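Local coordinates for START domain-containing protein 10 (Homo sapiens, PDB 6SER) that binds phospholipids and transfers phosphatidylcholine and phosphatidylethanolamine between membranes, preferring species with a palmitoyl or stearoyl chain at sn-1, at residues A[147-155]-A[247-255]. Numbering follows the deposited sequence.
Sequences NYSVKHPKY and LALSELSVQ
K151 and S253 form the one firm backbone pairing here, a worked example of how a tail segment can be tied alongside strand 142-151 with very few bonds. They make an antiparallel hydrogen-bonded pair: K151 N gives its hydrogen to S253 O at 2.7 Å, and S253 N returns one to K151 O at 2.9 Å, the straighter of the two (166° at the hydrogen). Beyond this pair water takes over. One molecule donates to S149 O and accepts from Q255 N; a second lies within hydrogen-bonding distance of both V150 O and Q255 OE1.

Side chains pack around this pair. The CB atoms of K151 and S253 lie on the same face of the sheet, 3.7 Å apart, and the lysine chain then runs on over the V254 carbonyl and crosses the Q255 side chain at about a right angle, CG of K151 3.6 Å from OE1 of Q255. With CG of Q255 anti to its backbone N (chi1 172°), that methylene rests against CB of S149, whose OG is hydrogen-bonded to the backbone N of S166, on strand 161-175.

Apolar contacts continue toward L247. CG2 of V150 meets CB of L252 at 3.9 Å, and the H152 ring receives methyls CD1 of L247 and CD2 of L252 obliquely near its CD2 atom.

Polar and turn contacts follow: K154 N, in the ring plane, donates to ND1 of H152 (3.1 Å), which would help hold the imidazole's rotation within the type I turn H152–Y155, and P153 lays its CD against E251 O.

Short and weakly bonded, strand 253-254, the last modelled, joins strand 142-151, itself also paired with 127-139 and 161-175, and so branches the curved sheet of the START (Bet v 1-like) fold.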
loop_
_atom_site.group_PDB
_atom_site.type_symbol
_atom_site.label_atom_id
_atom_site.label_comp_id
_atom_site.label_asym_id
_atom_site.label_seq_id
_atom_site.Cartn_x
_atom_site.Cartn_y
_atom_site.Cartn_z
ATOM N N ASN A 147 4.532 -2.888 -2.157
ATOM C CA ASN A 147 5.433 -1.768 -2.387
ATOM C C ASN A 147 6.398 -1.658 -1.214
ATOM O O ASN A 147 6.159 -2.214 -0.142
ATOM C CB ASN A 147 4.657 -0.464 -2.631
ATOM C CG ASN A 147 4.185 0.207 -1.352
ATOM O OD1 ASN A 147 4.987 0.533 -0.479
ATOM N ND2 ASN A 147 2.887 0.483 -1.268
ATOM N N TYR A 148 7.500 -0.943 -1.444
ATOM C CA TYR A 148 8.456 -0.569 -0.407
ATOM C C TYR A 148 9.198 0.669 -0.896
ATOM O O TYR A 148 9.270 0.919 -2.103
ATOM C CB TYR A 148 9.433 -1.710 -0.085
ATOM C CG TYR A 148 10.364 -2.073 -1.223
ATOM C CD1 TYR A 148 11.621 -1.491 -1.320
ATOM C CD2 TYR A 148 9.981 -2.980 -2.210
ATOM C CE1 TYR A 148 12.480 -1.803 -2.351
ATOM C CE2 TYR A 148 10.837 -3.301 -3.252
ATOM C CZ TYR A 148 12.088 -2.703 -3.316
ATOM O OH TYR A 148 12.969 -2.991 -4.339
ATOM N N SER A 149 9.734 1.448 0.043
ATOM C CA SER A 149 10.285 2.750 -0.308
ATOM C C SER A 149 11.590 2.602 -1.076
ATOM O O SER A 149 12.320 1.614 -0.942
ATOM C CB SER A 149 10.523 3.610 0.935
ATOM O OG SER A 149 9.340 4.268 1.339
ATOM N N VAL A 150 11.886 3.611 -1.884
ATOM C CA VAL A 150 13.060 3.603 -2.740
ATOM C C VAL A 150 13.488 5.053 -2.930
ATOM O O VAL A 150 12.750 5.985 -2.603
ATOM C CB VAL A 150 12.751 2.901 -4.085
ATOM C CG1 VAL A 150 12.103 3.872 -5.070
ATOM C CG2 VAL A 150 13.985 2.279 -4.656
ATOM N N LYS A 151 14.693 5.259 -3.449
ATOM C CA LYS A 151 15.188 6.604 -3.711
ATOM C C LYS A 151 15.275 6.833 -5.210
ATOM O O LYS A 151 15.836 6.007 -5.939
ATOM C CB LYS A 151 16.550 6.833 -3.051
ATOM C CG LYS A 151 16.496 6.769 -1.533
ATOM C CD LYS A 151 17.887 6.886 -0.918
ATOM C CE LYS A 151 18.081 8.188 -0.186
ATOM N NZ LYS A 151 19.181 8.068 0.817
ATOM N N HIS A 152 14.700 7.942 -5.661
ATOM C CA HIS A 152 14.746 8.339 -7.056
ATOM C C HIS A 152 15.482 9.668 -7.153
ATOM O O HIS A 152 15.049 10.647 -6.523
ATOM C CB HIS A 152 13.332 8.454 -7.627
ATOM C CG HIS A 152 13.292 8.725 -9.096
ATOM N ND1 HIS A 152 13.840 9.856 -9.661
ATOM C CD2 HIS A 152 12.758 8.013 -10.119
ATOM C CE1 HIS A 152 13.650 9.829 -10.967
ATOM N NE2 HIS A 152 12.996 8.720 -11.271
ATOM N N PRO A 153 16.564 9.757 -7.938
ATOM C CA PRO A 153 17.440 10.942 -7.864
ATOM C C PRO A 153 16.724 12.256 -8.114
ATOM O O PRO A 153 17.170 13.292 -7.618
ATOM C CB PRO A 153 18.495 10.667 -8.947
ATOM C CG PRO A 153 18.406 9.210 -9.230
ATOM C CD PRO A 153 16.983 8.825 -8.995
ATOM N N LYS A 154 15.621 12.256 -8.844
ATOM C CA LYS A 154 14.890 13.492 -9.077
ATOM C C LYS A 154 13.840 13.773 -8.011
ATOM O O LYS A 154 13.120 14.770 -8.113
ATOM C CB LYS A 154 14.234 13.448 -10.458
ATOM C CG LYS A 154 15.207 13.084 -11.571
ATOM C CD LYS A 154 14.553 13.208 -12.943
ATOM C CE LYS A 154 14.296 11.822 -13.593
ATOM N NZ LYS A 154 15.532 11.012 -13.653
ATOM N N TYR A 155 13.721 12.930 -6.990
ATOM C CA TYR A 155 12.743 13.139 -5.925
ATOM C C TYR A 155 13.445 13.082 -4.575
ATOM O O TYR A 155 13.191 12.181 -3.767
ATOM C CB TYR A 155 11.606 12.119 -6.021
ATOM C CG TYR A 155 10.770 12.333 -7.259
ATOM C CD1 TYR A 155 9.572 13.033 -7.206
ATOM C CD2 TYR A 155 11.203 11.873 -8.495
ATOM C CE1 TYR A 155 8.827 13.252 -8.343
ATOM C CE2 TYR A 155 10.467 12.090 -9.634
ATOM C CZ TYR A 155 9.282 12.771 -9.559
ATOM O OH TYR A 155 8.563 12.972 -10.722
ATOM N N LEU A 247 12.377 3.162 -16.636
ATOM C CA LEU A 247 13.541 3.346 -15.778
ATOM C C LEU A 247 14.354 2.061 -15.720
ATOM O O LEU A 247 13.794 0.955 -15.709
ATOM C CB LEU A 247 13.136 3.691 -14.337
ATOM C CG LEU A 247 13.064 5.100 -13.767
ATOM C CD1 LEU A 247 12.952 5.003 -12.249
ATOM C CD2 LEU A 247 14.265 5.927 -14.182
ATOM N N ALA A 248 15.674 2.209 -15.625
ATOM C CA ALA A 248 16.534 1.090 -15.263
ATOM C C ALA A 248 16.568 0.951 -13.750
ATOM O O ALA A 248 16.527 1.946 -13.021
ATOM C CB ALA A 248 17.958 1.270 -15.792
ATOM N N LEU A 249 16.650 -0.298 -13.290
ATOM C CA LEU A 249 16.697 -0.578 -11.863
ATOM C C LEU A 249 17.873 0.121 -11.189
ATOM O O LEU A 249 17.761 0.548 -10.035
ATOM C CB LEU A 249 16.766 -2.091 -11.654
ATOM C CG LEU A 249 16.456 -2.653 -10.273
ATOM C CD1 LEU A 249 15.039 -2.293 -9.856
ATOM C CD2 LEU A 249 16.657 -4.158 -10.287
ATOM N N SER A 250 18.996 0.274 -11.894
ATOM C CA SER A 250 20.177 0.864 -11.275
ATOM C C SER A 250 20.095 2.380 -11.149
ATOM O O SER A 250 20.963 2.975 -10.503
ATOM C CB SER A 250 21.435 0.484 -12.057
ATOM O OG SER A 250 21.387 1.027 -13.362
ATOM N N GLU A 251 19.090 3.020 -11.745
ATOM C CA GLU A 251 18.879 4.441 -11.493
ATOM C C GLU A 251 18.226 4.704 -10.138
ATOM O O GLU A 251 18.131 5.866 -9.730
ATOM C CB GLU A 251 18.022 5.058 -12.602
ATOM C CG GLU A 251 18.697 5.163 -13.974
ATOM C CD GLU A 251 17.680 5.344 -15.105
ATOM O OE1 GLU A 251 16.884 4.408 -15.354
ATOM O OE2 GLU A 251 17.663 6.425 -15.734
ATOM N N LEU A 252 17.771 3.671 -9.440
ATOM C CA LEU A 252 17.169 3.818 -8.125
ATOM C C LEU A 252 18.182 3.469 -7.043
ATOM O O LEU A 252 19.150 2.745 -7.282
ATOM C CB LEU A 252 15.929 2.928 -7.985
ATOM C CG LEU A 252 14.789 3.234 -8.958
ATOM C CD1 LEU A 252 13.707 2.161 -8.884
ATOM C CD2 LEU A 252 14.210 4.614 -8.684
ATOM N N SER A 253 17.954 4.005 -5.846
ATOM C CA SER A 253 18.790 3.712 -4.690
ATOM C C SER A 253 17.933 3.175 -3.556
ATOM O O SER A 253 16.736 3.459 -3.463
ATOM C CB SER A 253 19.559 4.954 -4.206
ATOM O OG SER A 253 20.686 5.187 -5.015
ATOM N N VAL A 254 18.576 2.392 -2.692
ATOM C CA VAL A 254 17.922 1.831 -1.516
ATOM C C VAL A 254 17.525 2.937 -0.552
ATOM O O VAL A 254 18.286 3.882 -0.316
ATOM C CB VAL A 254 18.864 0.831 -0.826
ATOM C CG1 VAL A 254 18.490 0.661 0.636
ATOM C CG2 VAL A 254 18.830 -0.489 -1.540
ATOM N N GLN A 255 16.338 2.810 0.037
ATOM C CA GLN A 255 15.902 3.671 1.133
ATOM C C GLN A 255 15.961 2.884 2.436
ATOM O O GLN A 255 15.124 2.009 2.677
ATOM C CB GLN A 255 14.490 4.198 0.911
ATOM C CG GLN A 255 13.971 4.927 2.131
ATOM C CD GLN A 255 14.694 6.241 2.342
ATOM O OE1 GLN A 255 14.601 7.154 1.510
ATOM N NE2 GLN A 255 15.436 6.344 3.443
HETATM O O HOH W 1 15.100 0.398 -0.689
HETATM O O HOH W 2 12.176 7.344 -0.151
#